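14-3-3 protein (Cryptosporidium parvum, PDB 3EFZ) probably binds phosphoserine-containing partner proteins, as a member of the 14-3-3 family of signalling adaptors. Local coordinates at residues E173-A178 with L200-L205. Sequence-based numbering, arbitrary orientation.
Sequences EFYEDA and LNYTIL
The Tyr175 ring turns one face to the backbone of helix 193-207, with Tyr202 N 4.1 Å above the ring plane. Leu205 meets this ring at its edge, where Leu205 CD2 lies 3.7 Å from Tyr175 CD2. The Tyr202 ring receives Tyr175 CB over one face, a CH-pi contact of 4.1 Å from that CB to the ring centroid. The two rings are tilted by 30° and offset, so little of one lies over the other. With chi1 at -166°, CG of Tyr202 stands opposite the backbone N, and the ring runs along the flank of helix 161-185 toward Glu176. There Tyr202 OH donates a short hydrogen bond of 2.5 Å to Glu176 OE2. The hydroxyl approaches this oxygen from 40° off the carboxylate plane. Asn201 touches the phenol end of Tyr175 through its CB, 3.5 Å from Tyr175 OH, with amide and ring planes almost perpendicular. The two helical segments run roughly antiparallel, with their axes 10.2 Å apart. Phe219 packs edge-to-face with Tyr202. Tyr175 OH is hydrogen-bonded to Asp150 and to Arg153, a predicted phosphoserine-contacting residue, and Asn201 ND2 also bonds Asp150. The hydroxyl of the buried Tyr175 is thus satisfied by helix 138-158. Apolar packing along the ring and hydrogen bonds at the hydroxyl together hold Tyr175, which probably helps to position Arg153 in the phosphopeptide groove.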
ATOM      1  N   GLU B 173       0.160  18.309  19.774  1.00 38.96           N
ATOM      2  CA  GLU B 173       1.210  17.885  20.703  1.00 40.05           C
ATOM      3  C   GLU B 173       2.415  17.240  19.995  1.00 38.83           C
ATOM      4  O   GLU B 173       3.558  17.648  20.221  1.00 38.12           O
ATOM      5  CB  GLU B 173       0.674  16.827  21.669  1.00 40.21           C
ATOM      6  CG  GLU B 173      -0.535  17.170  22.511  1.00 43.37           C
ATOM      7  CD  GLU B 173      -0.934  15.979  23.401  1.00 45.00           C
ATOM      8  OE1 GLU B 173      -2.159  15.681  23.510  1.00 51.01           O
ATOM      9  OE2 GLU B 173      -0.011  15.340  23.989  1.00 49.15           O
ATOM     10  N   PHE B 174       2.141  16.217  19.171  1.00 37.13           N
ATOM     11  CA  PHE B 174       3.188  15.427  18.493  1.00 36.25           C
ATOM     12  C   PHE B 174       4.014  16.251  17.523  1.00 35.55           C
ATOM     13  O   PHE B 174       5.232  16.118  17.496  1.00 34.64           O
ATOM     14  CB  PHE B 174       2.612  14.177  17.782  1.00 36.13           C
ATOM     15  CG  PHE B 174       2.158  13.070  18.733  1.00 36.15           C
ATOM     16  CD1 PHE B 174       1.059  12.267  18.421  1.00 36.59           C
ATOM     17  CD2 PHE B 174       2.825  12.847  19.939  1.00 35.55           C
ATOM     18  CE1 PHE B 174       0.637  11.239  19.286  1.00 35.43           C
ATOM     19  CE2 PHE B 174       2.421  11.831  20.820  1.00 36.91           C
ATOM     20  CZ  PHE B 174       1.323  11.024  20.497  1.00 37.29           C
ATOM     21  N   TYR B 175       3.341  17.085  16.727  1.00 35.00           N
ATOM     22  CA  TYR B 175       4.003  17.992  15.795  1.00 35.04           C
ATOM     23  C   TYR B 175       4.875  18.997  16.521  1.00 34.94           C
ATOM     24  O   TYR B 175       5.995  19.231  16.119  1.00 35.11           O
ATOM     25  CB  TYR B 175       2.980  18.745  14.925  1.00 34.29           C
ATOM     26  CG  TYR B 175       2.348  17.882  13.863  1.00 34.49           C
ATOM     27  CD1 TYR B 175       3.119  16.977  13.142  1.00 34.86           C
ATOM     28  CD2 TYR B 175       0.974  17.978  13.561  1.00 34.34           C
ATOM     29  CE1 TYR B 175       2.553  16.159  12.157  1.00 35.25           C
ATOM     30  CE2 TYR B 175       0.398  17.170  12.563  1.00 34.96           C
ATOM     31  CZ  TYR B 175       1.199  16.258  11.871  1.00 34.81           C
ATOM     32  OH  TYR B 175       0.683  15.448  10.888  1.00 32.69           O
ATOM     33  N   GLU B 176       4.362  19.590  17.591  1.00 35.37           N
ATOM     34  CA  GLU B 176       5.139  20.573  18.329  1.00 36.07           C
ATOM     35  C   GLU B 176       6.322  19.940  19.049  1.00 36.06           C
ATOM     36  O   GLU B 176       7.380  20.558  19.127  1.00 35.98           O
ATOM     37  CB  GLU B 176       4.255  21.403  19.262  1.00 36.72           C
ATOM     38  CG  GLU B 176       3.452  22.432  18.470  1.00 39.06           C
ATOM     39  CD  GLU B 176       2.516  23.255  19.314  1.00 45.51           C
ATOM     40  OE1 GLU B 176       2.427  23.013  20.546  1.00 47.37           O
ATOM     41  OE2 GLU B 176       1.861  24.159  18.739  1.00 47.05           O
ATOM     42  N   ASP B 177       6.146  18.702  19.523  1.00 35.90           N
ATOM     43  CA  ASP B 177       7.217  17.945  20.185  1.00 36.90           C
ATOM     44  C   ASP B 177       8.331  17.598  19.196  1.00 36.10           C
ATOM     45  O   ASP B 177       9.506  17.852  19.459  1.00 36.36           O
ATOM     46  CB  ASP B 177       6.655  16.674  20.871  1.00 37.16           C
ATOM     47  CG  ASP B 177       7.714  15.902  21.666  1.00 39.44           C
ATOM     48  OD1 ASP B 177       7.476  14.715  21.973  1.00 40.62           O
ATOM     49  OD2 ASP B 177       8.777  16.472  21.992  1.00 41.69           O
ATOM     50  N   ALA B 178       7.941  17.057  18.052  1.00 35.96           N
ATOM     51  CA  ALA B 178       8.870  16.746  16.956  1.00 36.17           C
ATOM     52  C   ALA B 178       9.606  18.000  16.453  1.00 36.18           C
ATOM     53  O   ALA B 178      10.823  17.987  16.308  1.00 36.03           O
ATOM     54  CB  ALA B 178       8.127  16.052  15.813  1.00 35.19           C
ATOM     55  N   LEU B 200       5.267  21.128   7.203  1.00 35.67           N
ATOM     56  CA  LEU B 200       4.266  20.926   6.157  1.00 36.25           C
ATOM     57  C   LEU B 200       3.048  20.157   6.645  1.00 36.64           C
ATOM     58  O   LEU B 200       1.921  20.555   6.356  1.00 36.75           O
ATOM     59  CB  LEU B 200       4.859  20.225   4.919  1.00 35.95           C
ATOM     60  CG  LEU B 200       3.868  19.867   3.783  1.00 36.65           C
ATOM     61  CD1 LEU B 200       3.295  21.107   3.086  1.00 34.85           C
ATOM     62  CD2 LEU B 200       4.476  18.910   2.746  1.00 36.91           C
ATOM     63  N   ASN B 201       3.272  19.058   7.368  1.00 37.14           N
ATOM     64  CA  ASN B 201       2.171  18.278   7.916  1.00 37.72           C
ATOM     65  C   ASN B 201       1.375  19.021   9.002  1.00 37.91           C
ATOM     66  O   ASN B 201       0.139  18.917   9.057  1.00 38.52           O
ATOM     67  CB  ASN B 201       2.673  16.909   8.371  1.00 38.05           C
ATOM     68  CG  ASN B 201       2.980  15.988   7.188  1.00 37.89           C
ATOM     69  OD1 ASN B 201       3.128  16.441   6.056  1.00 37.57           O
ATOM     70  ND2 ASN B 201       3.093  14.706   7.452  1.00 40.60           N
ATOM     71  N   TYR B 202       2.085  19.791   9.825  1.00 37.55           N
ATOM     72  CA  TYR B 202       1.455  20.661  10.827  1.00 38.40           C
ATOM     73  C   TYR B 202       0.655  21.754  10.141  1.00 38.26           C
ATOM     74  O   TYR B 202      -0.449  22.057  10.572  1.00 38.58           O
ATOM     75  CB  TYR B 202       2.509  21.265  11.766  1.00 38.25           C
ATOM     76  CG  TYR B 202       1.993  21.913  13.054  1.00 38.75           C
ATOM     77  CD1 TYR B 202       0.675  21.739  13.491  1.00 38.34           C
ATOM     78  CD2 TYR B 202       2.846  22.666  13.847  1.00 37.32           C
ATOM     79  CE1 TYR B 202       0.220  22.321  14.669  1.00 37.52           C
ATOM     80  CE2 TYR B 202       2.401  23.254  15.031  1.00 39.93           C
ATOM     81  CZ  TYR B 202       1.084  23.073  15.433  1.00 38.89           C
ATOM     82  OH  TYR B 202       0.647  23.653  16.609  1.00 39.83           O
ATOM     83  N   THR B 203       1.223  22.341   9.081  1.00 38.20           N
ATOM     84  CA  THR B 203       0.517  23.306   8.236  1.00 38.25           C
ATOM     85  C   THR B 203      -0.770  22.702   7.664  1.00 37.79           C
ATOM     86  O   THR B 203      -1.798  23.369   7.667  1.00 37.97           O
ATOM     87  CB  THR B 203       1.409  23.838   7.087  1.00 38.30           C
ATOM     88  OG1 THR B 203       2.514  24.566   7.638  1.00 39.43           O
ATOM     89  CG2 THR B 203       0.628  24.752   6.162  1.00 39.24           C
ATOM     90  N   ILE B 204      -0.711  21.445   7.216  1.00 37.03           N
ATOM     91  CA  ILE B 204      -1.893  20.724   6.717  1.00 36.98           C
ATOM     92  C   ILE B 204      -2.975  20.559   7.805  1.00 36.60           C
ATOM     93  O   ILE B 204      -4.182  20.781   7.539  1.00 36.08           O
ATOM     94  CB  ILE B 204      -1.512  19.358   6.087  1.00 37.65           C
ATOM     95  CG1 ILE B 204      -0.651  19.559   4.835  1.00 37.03           C
ATOM     96  CG2 ILE B 204      -2.764  18.545   5.747  1.00 38.28           C
ATOM     97  CD1 ILE B 204       0.029  18.277   4.341  1.00 37.64           C
ATOM     98  N   LEU B 205      -2.541  20.212   9.021  1.00 35.54           N
ATOM     99  CA  LEU B 205      -3.442  20.094  10.168  1.00 35.32           C
ATOM    100  C   LEU B 205      -4.145  21.411  10.462  1.00 35.48           C
ATOM    101  O   LEU B 205      -5.361  21.418  10.696  1.00 35.47           O
ATOM    102  CB  LEU B 205      -2.688  19.628  11.420  1.00 35.54           C
ATOM    103  CG  LEU B 205      -3.465  19.357  12.715  1.00 35.72           C
ATOM    104  CD1 LEU B 205      -4.309  18.067  12.610  1.00 34.67           C
ATOM    105  CD2 LEU B 205      -2.484  19.263  13.892  1.00 35.26           C
TER